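Local atomic coordinates of ubiquitin conjugating enzyme (Agrocybe aegerita, PDB entry 3WE5), a protein that probably accepts activated ubiquitin from an E1 enzyme as a thioester and passes it on toward substrate proteins. Residues E32-T46 / A50-M63. Residues are numbered along the deposited sequence; the frame is centred on the assembly and turned at random.
Sequences ELREIQSEGCPVGIT and ASDFSKWLFTIEVM
Thr46 and Thr59 form an antiparallel hydrogen-bonded pair, Thr46 N giving to Thr59 O at 2.9 Å and Thr59 N to Thr46 O at 2.8 Å, while Glu61 N adds a third bond to Gly44 O beside the non-hydrogen-bonded pair Ile45 and Ile60. The type II turn from Pro42 to Ile45 brings the chain into this pairing after helix 24-39. On one face the two threonines lie side by side; chi1 of 59° puts Thr59 OG1 between its backbone N and carbonyl carbon, 2.7 Å from a water that Thr46 OG1 also reaches and that donates to Gly44 O.

The other face turns inward, illustrating how an E2 fold seats its N-terminal helix on the sheet. Ile45 and Ile60 run alongside each other, CG1 of Ile45 being 3.8 Å from CD1 of Ile60. From the helix, CD1 of Ile36 meets the edge of the Phe58 ring in its plane, 4.0 Å from CZ, and also touches Trp56. Leu33 divides its branches: CD1 meets Ala50 CB at 3.6 Å, whereas CD2 approaches Phe53. Ala50 CB in turn covers part of one Trp56 face, and the indole NE1 binds Asp52 O in the ring plane, an anchor that limits rotation of the ring. Helix 127-140 adds Val127 against Phe58. Apolar contacts thus join helix to sheet and loop, while two threonine hydroxyls share a water on the other face.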
ATOM      1  N   GLU A  32     -20.365  10.266 -24.345  1.00 13.12           N
ATOM      2  CA  GLU A  32     -20.360   9.333 -23.215  1.00 10.12           C
ATOM      3  C   GLU A  32     -21.597   9.548 -22.371  1.00  9.84           C
ATOM      4  O   GLU A  32     -22.181   8.583 -21.865  1.00 12.41           O
ATOM      5  CB  GLU A  32     -19.104   9.488 -22.366  1.00 10.73           C
ATOM      6  CG  GLU A  32     -17.794   9.129 -23.098  1.00 11.33           C
ATOM      7  CD  GLU A  32     -16.636   8.839 -22.159  1.00 13.23           C
ATOM      8  OE1 GLU A  32     -16.802   8.319 -21.009  1.00 12.46           O
ATOM      9  OE2 GLU A  32     -15.482   9.170 -22.522  1.00 18.58           O
ATOM     10  N   LEU A  33     -21.995  10.806 -22.196  1.00  9.60           N
ATOM     11  CA  LEU A  33     -23.185  11.099 -21.399  1.00 11.87           C
ATOM     12  C   LEU A  33     -24.435  10.583 -22.081  1.00 11.31           C
ATOM     13  O   LEU A  33     -25.344  10.078 -21.407  1.00 12.59           O
ATOM     14  CB  LEU A  33     -23.331  12.610 -21.152  1.00 11.22           C
ATOM     15  CG  LEU A  33     -24.479  13.031 -20.241  1.00 14.26           C
ATOM     16  CD1 LEU A  33     -24.247  12.450 -18.868  1.00 16.28           C
ATOM     17  CD2 LEU A  33     -24.523  14.576 -20.153  1.00 16.18           C
ATOM     18  N   ARG A  34     -24.518  10.744 -23.406  1.00 12.21           N
ATOM     19  CA  ARG A  34     -25.628  10.224 -24.196  1.00 12.59           C
ATOM     20  C   ARG A  34     -25.731   8.716 -23.998  1.00 13.29           C
ATOM     21  O   ARG A  34     -26.835   8.184 -23.798  1.00 12.97           O
ATOM     22  CB  ARG A  34     -25.387  10.539 -25.677  1.00 11.69           C
ATOM     23  CG  ARG A  34     -26.449  10.092 -26.667  1.00 13.70           C
ATOM     24  CD  ARG A  34     -26.048  10.567 -28.099  1.00 16.59           C
ATOM     25  NE  ARG A  34     -26.083  12.033 -28.183  1.00 23.21           N
ATOM     26  CZ  ARG A  34     -25.033  12.842 -28.395  1.00 37.76           C
ATOM     27  NH1 ARG A  34     -23.790  12.383 -28.576  1.00 22.47           N
ATOM     28  NH2 ARG A  34     -25.234  14.150 -28.430  1.00 32.59           N
ATOM     29  N   GLU A  35     -24.589   8.039 -24.035  1.00 12.00           N
ATOM     30  CA  GLU A  35     -24.599   6.577 -23.860  1.00 12.59           C
ATOM     31  C   GLU A  35     -25.002   6.152 -22.453  1.00 14.83           C
ATOM     32  O   GLU A  35     -25.723   5.165 -22.305  1.00 17.58           O
ATOM     33  CB  GLU A  35     -23.277   5.955 -24.299  1.00 15.93           C
ATOM     34  CG  GLU A  35     -22.943   6.216 -25.782  1.00 22.53           C
ATOM     35  CD  GLU A  35     -24.025   5.762 -26.758  1.00 41.43           C
ATOM     36  OE1 GLU A  35     -24.651   4.704 -26.523  1.00 61.61           O
ATOM     37  OE2 GLU A  35     -24.246   6.465 -27.772  1.00 58.18           O
ATOM     38  N   ILE A  36     -24.569   6.886 -21.425  1.00 11.18           N
ATOM     39  CA  ILE A  36     -24.990   6.594 -20.046  1.00 10.46           C
ATOM     40  C   ILE A  36     -26.506   6.737 -19.947  1.00 15.55           C
ATOM     41  O   ILE A  36     -27.181   5.891 -19.333  1.00 16.15           O
ATOM     42  CB  ILE A  36     -24.275   7.514 -19.049  1.00 12.47           C
ATOM     43  CG1 ILE A  36     -22.815   7.074 -18.902  1.00 13.93           C
ATOM     44  CG2 ILE A  36     -24.965   7.500 -17.646  1.00 14.09           C
ATOM     45  CD1 ILE A  36     -21.917   8.114 -18.210  1.00 11.94           C
ATOM     46  N   GLN A  37     -27.067   7.778 -20.563  1.00 11.92           N
ATOM     47  CA  GLN A  37     -28.519   7.949 -20.567  1.00 15.76           C
ATOM     48  C   GLN A  37     -29.246   6.842 -21.345  1.00 16.06           C
ATOM     49  O   GLN A  37     -30.297   6.350 -20.898  1.00 20.19           O
ATOM     50  CB  GLN A  37     -28.930   9.322 -21.137  1.00 13.63           C
ATOM     51  CG  GLN A  37     -30.434   9.540 -21.104  1.00 23.78           C
ATOM     52  CD  GLN A  37     -30.853  10.819 -21.796  1.00 21.19           C
ATOM     53  OE1 GLN A  37     -31.105  10.826 -22.992  1.00 22.55           O
ATOM     54  NE2 GLN A  37     -30.922  11.902 -21.042  1.00 24.16           N
ATOM     55  N   SER A  38     -28.695   6.452 -22.487  1.00 13.40           N
ATOM     56  CA  SER A  38     -29.317   5.486 -23.396  1.00 14.38           C
ATOM     57  C   SER A  38     -29.225   4.061 -22.868  1.00 21.81           C
ATOM     58  O   SER A  38     -30.231   3.319 -22.842  1.00 17.84           O
ATOM     59  CB  SER A  38     -28.584   5.528 -24.730  1.00 16.47           C
ATOM     60  OG  SER A  38     -29.283   4.754 -25.673  1.00 24.33           O
ATOM     61  N   GLU A  39     -28.010   3.697 -22.468  1.00 18.93           N
ATOM     62  CA  GLU A  39     -27.669   2.318 -22.066  1.00 15.37           C
ATOM     63  C   GLU A  39     -27.910   2.078 -20.596  1.00 19.12           C
ATOM     64  O   GLU A  39     -28.021   0.927 -20.143  1.00 19.52           O
ATOM     65  CB  GLU A  39     -26.202   2.032 -22.373  1.00 16.87           C
ATOM     66  CG  GLU A  39     -25.893   2.025 -23.852  1.00 18.89           C
ATOM     67  CD  GLU A  39     -26.488   0.820 -24.575  1.00 37.06           C
ATOM     68  OE1 GLU A  39     -26.647   0.911 -25.805  1.00 37.02           O
ATOM     69  OE2 GLU A  39     -26.784  -0.223 -23.927  1.00 29.63           O
ATOM     70  N   GLY A  40     -27.954   3.158 -19.833  1.00 14.99           N
ATOM     71  CA  GLY A  40     -27.974   3.038 -18.392  1.00 14.53           C
ATOM     72  C   GLY A  40     -26.595   2.697 -17.868  1.00 19.52           C
ATOM     73  O   GLY A  40     -25.639   2.536 -18.633  1.00 22.23           O
ATOM     74  N   CYS A  41     -26.472   2.630 -16.554  1.00 16.06           N
ATOM     75  CA  CYS A  41     -25.185   2.287 -15.951  1.00 12.85           C
ATOM     76  C   CYS A  41     -25.187   0.836 -15.525  1.00 16.23           C
ATOM     77  O   CYS A  41     -26.266   0.271 -15.301  1.00 18.47           O
ATOM     78  CB  CYS A  41     -24.910   3.120 -14.695  1.00 19.06           C
ATOM     79  SG  CYS A  41     -24.602   4.886 -14.955  1.00 20.92           S
ATOM     80  N   PRO A  42     -23.995   0.238 -15.379  1.00 18.41           N
ATOM     81  CA  PRO A  42     -23.941  -1.131 -14.865  1.00 16.23           C
ATOM     82  C   PRO A  42     -24.390  -1.173 -13.423  1.00 17.03           C
ATOM     83  O   PRO A  42     -24.357  -0.162 -12.734  1.00 13.20           O
ATOM     84  CB  PRO A  42     -22.447  -1.486 -14.952  1.00 22.36           C
ATOM     85  CG  PRO A  42     -21.895  -0.540 -16.008  1.00 20.03           C
ATOM     86  CD  PRO A  42     -22.661   0.728 -15.780  1.00 16.35           C
ATOM     87  N   VAL A  43     -24.786  -2.346 -12.946  1.00 14.43           N
ATOM     88  CA  VAL A  43     -25.320  -2.445 -11.599  1.00 13.01           C
ATOM     89  C   VAL A  43     -24.343  -1.918 -10.547  1.00 11.98           C
ATOM     90  O   VAL A  43     -23.120  -2.191 -10.592  1.00 17.18           O
ATOM     91  CB  VAL A  43     -25.784  -3.915 -11.289  1.00 16.26           C
ATOM     92  CG1 VAL A  43     -24.615  -4.890 -11.339  1.00 20.28           C
ATOM     93  CG2 VAL A  43     -26.487  -3.984  -9.938  1.00 17.50           C
ATOM     94  N   GLY A  44     -24.881  -1.132  -9.620  1.00  9.93           N
ATOM     95  CA  GLY A  44     -24.097  -0.644  -8.504  1.00 10.91           C
ATOM     96  C   GLY A  44     -23.484   0.710  -8.832  1.00 13.77           C
ATOM     97  O   GLY A  44     -22.939   1.382  -7.963  1.00 14.57           O
ATOM     98  N   ILE A  45     -23.581   1.110 -10.087  1.00 13.09           N
ATOM     99  CA  ILE A  45     -22.988   2.399 -10.479  1.00 15.35           C
ATOM    100  C   ILE A  45     -24.113   3.365 -10.822  1.00 11.68           C
ATOM    101  O   ILE A  45     -25.003   3.046 -11.594  1.00 13.59           O
ATOM    102  CB  ILE A  45     -22.008   2.222 -11.651  1.00 13.44           C
ATOM    103  CG1 ILE A  45     -20.788   1.411 -11.222  1.00 14.60           C
ATOM    104  CG2 ILE A  45     -21.563   3.606 -12.190  1.00 16.43           C
ATOM    105  CD1 ILE A  45     -20.119   0.705 -12.375  1.00 19.24           C
ATOM    106  N   THR A  46     -24.109   4.554 -10.220  1.00 11.39           N
ATOM    107  CA  THR A  46     -25.175   5.519 -10.515  1.00 13.00           C
ATOM    108  C   THR A  46     -24.590   6.889 -10.836  1.00 11.45           C
ATOM    109  O   THR A  46     -23.766   7.383 -10.083  1.00 13.64           O
ATOM    110  CB  THR A  46     -26.094   5.695  -9.310  1.00 20.04           C
ATOM    111  OG1 THR A  46     -26.576   4.407  -8.903  1.00 19.59           O
ATOM    112  CG2 THR A  46     -27.272   6.591  -9.652  1.00 22.99           C
ATOM    113  N   ALA A  50     -23.944  15.379 -13.816  1.00 11.84           N
ATOM    114  CA  ALA A  50     -23.130  15.641 -15.007  1.00 11.46           C
ATOM    115  C   ALA A  50     -23.566  16.996 -15.552  1.00 10.13           C
ATOM    116  O   ALA A  50     -24.084  17.104 -16.673  1.00 11.91           O
ATOM    117  CB  ALA A  50     -23.318  14.561 -16.049  1.00 11.96           C
ATOM    118  N   SER A  51     -23.387  18.012 -14.721  1.00  9.71           N
ATOM    119  CA  SER A  51     -24.010  19.310 -15.020  1.00 12.32           C
ATOM    120  C   SER A  51     -23.198  20.182 -15.952  1.00 14.58           C
ATOM    121  O   SER A  51     -23.686  21.222 -16.421  1.00 14.24           O
ATOM    122  CB  SER A  51     -24.294  20.040 -13.724  1.00 16.71           C
ATOM    123  OG  SER A  51     -25.300  19.332 -13.028  1.00 14.30           O
ATOM    124  N   ASP A  52     -21.975  19.742 -16.228  1.00 13.63           N
ATOM    125  CA  ASP A  52     -21.140  20.367 -17.255  1.00 12.88           C
ATOM    126  C   ASP A  52     -20.255  19.285 -17.813  1.00 17.32           C
ATOM    127  O   ASP A  52     -20.474  18.106 -17.528  1.00 13.90           O
ATOM    128  CB  ASP A  52     -20.280  21.527 -16.678  1.00 15.60           C
ATOM    129  CG  ASP A  52     -19.332  21.106 -15.538  1.00 22.19           C
ATOM    130  OD1 ASP A  52     -18.949  19.907 -15.343  1.00 20.76           O
ATOM    131  OD2 ASP A  52     -18.942  22.028 -14.784  1.00 29.12           O
ATOM    132  N   PHE A  53     -19.243  19.672 -18.582  1.00 11.41           N
ATOM    133  CA  PHE A  53     -18.272  18.684 -19.059  1.00 15.71           C
ATOM    134  C   PHE A  53     -16.878  18.841 -18.447  1.00 18.13           C
ATOM    135  O   PHE A  53     -15.859  18.493 -19.057  1.00 19.05           O
ATOM    136  CB  PHE A  53     -18.278  18.623 -20.598  1.00 19.97           C
ATOM    137  CG  PHE A  53     -19.608  18.203 -21.156  1.00 17.41           C
ATOM    138  CD1 PHE A  53     -20.059  16.897 -20.958  1.00 17.03           C
ATOM    139  CD2 PHE A  53     -20.446  19.112 -21.774  1.00 20.17           C
ATOM    140  CE1 PHE A  53     -21.287  16.496 -21.433  1.00 16.41           C
ATOM    141  CE2 PHE A  53     -21.694  18.717 -22.255  1.00 19.08           C
ATOM    142  CZ  PHE A  53     -22.122  17.407 -22.077  1.00 20.53           C
ATOM    143  N   SER A  54     -16.854  19.327 -17.212  1.00 15.53           N
ATOM    144  CA  SER A  54     -15.631  19.488 -16.451  1.00 15.11           C
ATOM    145  C   SER A  54     -15.571  18.587 -15.227  1.00 14.02           C
ATOM    146  O   SER A  54     -14.494  18.173 -14.806  1.00 14.67           O
ATOM    147  CB  SER A  54     -15.478  20.936 -16.000  1.00 22.61           C
ATOM    148  OG  SER A  54     -15.379  21.770 -17.137  1.00 25.03           O
ATOM    149  N   LYS A  55     -16.727  18.331 -14.616  1.00 14.21           N
ATOM    150  CA  LYS A  55     -16.758  17.520 -13.395  1.00 11.32           C
ATOM    151  C   LYS A  55     -18.052  16.716 -13.332  1.00 12.79           C
ATOM    152  O   LYS A  55     -19.140  17.287 -13.396  1.00 13.85           O
ATOM    153  CB  LYS A  55     -16.634  18.403 -12.130  1.00 14.25           C
ATOM    154  CG  LYS A  55     -16.469  17.605 -10.837  1.00 19.23           C
ATOM    155  CD  LYS A  55     -16.140  18.518  -9.639  1.00 24.37           C
ATOM    156  CE  LYS A  55     -17.286  19.456  -9.321  1.00 40.61           C
ATOM    157  NZ  LYS A  55     -18.538  18.707  -8.970  1.00 45.48           N
ATOM    158  N   TRP A  56     -17.916  15.394 -13.162  1.00 11.20           N
ATOM    159  CA  TRP A  56     -19.074  14.514 -12.977  1.00 10.27           C
ATOM    160  C   TRP A  56     -18.952  13.752 -11.659  1.00 10.45           C
ATOM    161  O   TRP A  56     -17.853  13.492 -11.156  1.00 10.47           O
ATOM    162  CB  TRP A  56     -19.155  13.471 -14.114  1.00  9.65           C
ATOM    163  CG  TRP A  56     -19.450  13.993 -15.498  1.00 10.25           C
ATOM    164  CD1 TRP A  56     -19.687  15.293 -15.879  1.00 10.41           C
ATOM    165  CD2 TRP A  56     -19.550  13.197 -16.679  1.00 12.40           C
ATOM    166  NE1 TRP A  56     -19.923  15.348 -17.244  1.00 11.62           N
ATOM    167  CE2 TRP A  56     -19.846  14.071 -17.755  1.00 12.04           C
ATOM    168  CE3 TRP A  56     -19.420  11.818 -16.933  1.00 14.22           C
ATOM    169  CZ2 TRP A  56     -19.994  13.615 -19.081  1.00 13.17           C
ATOM    170  CZ3 TRP A  56     -19.561  11.364 -18.252  1.00 13.49           C
ATOM    171  CH2 TRP A  56     -19.866  12.264 -19.313  1.00 15.24           C
ATOM    172  N   LEU A  57     -20.102  13.388 -11.090  1.00 12.40           N
ATOM    173  CA  LEU A  57     -20.137  12.579  -9.873  1.00 11.05           C
ATOM    174  C   LEU A  57     -20.984  11.318 -10.081  1.00 10.66           C
ATOM    175  O   LEU A  57     -22.071  11.373 -10.661  1.00 10.73           O
ATOM    176  CB  LEU A  57     -20.793  13.382  -8.746  1.00 15.23           C
ATOM    177  CG  LEU A  57     -20.061  14.639  -8.287  1.00 14.30           C
ATOM    178  CD1 LEU A  57     -20.961  15.404  -7.278  1.00 19.93           C
ATOM    179  CD2 LEU A  57     -18.729  14.307  -7.668  1.00 14.56           C
ATOM    180  N   PHE A  58     -20.464  10.195  -9.586  1.00 13.44           N
ATOM    181  CA  PHE A  58     -21.174   8.912  -9.545  1.00 12.11           C
ATOM    182  C   PHE A  58     -21.242   8.396  -8.100  1.00 10.98           C
ATOM    183  O   PHE A  58     -20.431   8.765  -7.261  1.00 14.48           O
ATOM    184  CB  PHE A  58     -20.406   7.859 -10.363  1.00  9.85           C
ATOM    185  CG  PHE A  58     -20.398   8.104 -11.826  1.00 10.91           C
ATOM    186  CD1 PHE A  58     -19.505   9.014 -12.384  1.00 13.98           C
ATOM    187  CD2 PHE A  58     -21.277   7.430 -12.667  1.00 11.44           C
ATOM    188  CE1 PHE A  58     -19.496   9.237 -13.751  1.00 10.12           C
ATOM    189  CE2 PHE A  58     -21.275   7.640 -14.033  1.00 13.23           C
ATOM    190  CZ  PHE A  58     -20.379   8.575 -14.580  1.00 12.33           C
ATOM    191  N   THR A  59     -22.210   7.530  -7.814  1.00 14.23           N
ATOM    192  CA  THR A  59     -22.084   6.679  -6.629  1.00 12.05           C
ATOM    193  C   THR A  59     -21.661   5.288  -7.078  1.00 10.09           C
ATOM    194  O   THR A  59     -22.066   4.831  -8.139  1.00 14.42           O
ATOM    195  CB  THR A  59     -23.351   6.611  -5.790  1.00 13.83           C
ATOM    196  OG1 THR A  59     -24.422   6.101  -6.572  1.00 22.69           O
ATOM    197  CG2 THR A  59     -23.709   7.986  -5.268  1.00 21.24           C
ATOM    198  N   ILE A  60     -20.827   4.652  -6.258  1.00 13.83           N
ATOM    199  CA  ILE A  60     -20.305   3.320  -6.552  1.00 13.25           C
ATOM    200  C   ILE A  60     -20.663   2.426  -5.369  1.00 12.32           C
ATOM    201  O   ILE A  60     -20.266   2.695  -4.219  1.00 16.19           O
ATOM    202  CB  ILE A  60     -18.790   3.346  -6.676  1.00 17.39           C
ATOM    203  CG1 ILE A  60     -18.347   4.296  -7.806  1.00 19.05           C
ATOM    204  CG2 ILE A  60     -18.231   1.924  -6.880  1.00 23.77           C
ATOM    205  CD1 ILE A  60     -18.859   3.925  -9.192  1.00 16.61           C
ATOM    206  N   GLU A  61     -21.416   1.371  -5.652  1.00 16.53           N
ATOM    207  CA  GLU A  61     -21.673   0.345  -4.637  1.00 15.58           C
ATOM    208  C   GLU A  61     -21.088  -0.949  -5.145  1.00 15.12           C
ATOM    209  O   GLU A  61     -21.282  -1.309  -6.306  1.00 15.82           O
ATOM    210  CB  GLU A  61     -23.166   0.164  -4.400  1.00 16.90           C
ATOM    211  CG  GLU A  61     -23.458  -0.957  -3.402  1.00 24.76           C
ATOM    212  CD  GLU A  61     -24.884  -0.960  -2.910  1.00 46.03           C
ATOM    213  OE1 GLU A  61     -25.599   0.036  -3.162  1.00 37.65           O
ATOM    214  OE2 GLU A  61     -25.277  -1.964  -2.269  1.00 36.46           O
ATOM    215  N   VAL A  62     -20.368  -1.660  -4.284  1.00 15.75           N
ATOM    216  CA  VAL A  62     -19.756  -2.921  -4.669  1.00 16.49           C
ATOM    217  C   VAL A  62     -20.799  -3.993  -4.391  1.00 16.27           C
ATOM    218  O   VAL A  62     -21.365  -4.038  -3.285  1.00 17.15           O
ATOM    219  CB  VAL A  62     -18.515  -3.212  -3.839  1.00 15.89           C
ATOM    220  CG1 VAL A  62     -17.860  -4.515  -4.294  1.00 18.34           C
ATOM    221  CG2 VAL A  62     -17.503  -2.048  -3.946  1.00 22.08           C
ATOM    222  N   MET A  63     -21.047  -4.834  -5.387  1.00 20.05           N
ATOM    223  CA  MET A  63     -22.077  -5.867  -5.286  1.00 15.01           C
ATOM    224  C   MET A  63     -21.415  -7.184  -4.928  1.00 28.90           C
ATOM    225  O   MET A  63     -20.187  -7.274  -4.810  1.00 25.75           O
ATOM    226  CB  MET A  63     -22.813  -6.030  -6.612  1.00 15.15           C
ATOM    227  CG  MET A  63     -23.419  -4.721  -7.180  1.00 17.34           C
ATOM    228  SD  MET A  63     -24.495  -3.899  -6.008  1.00 21.50           S
ATOM    229  CE  MET A  63     -25.879  -5.055  -5.921  1.00 25.09           C
TER
HETATM  230  O   HOH W   1     -24.588   3.425  -6.991  1.00 21.54           O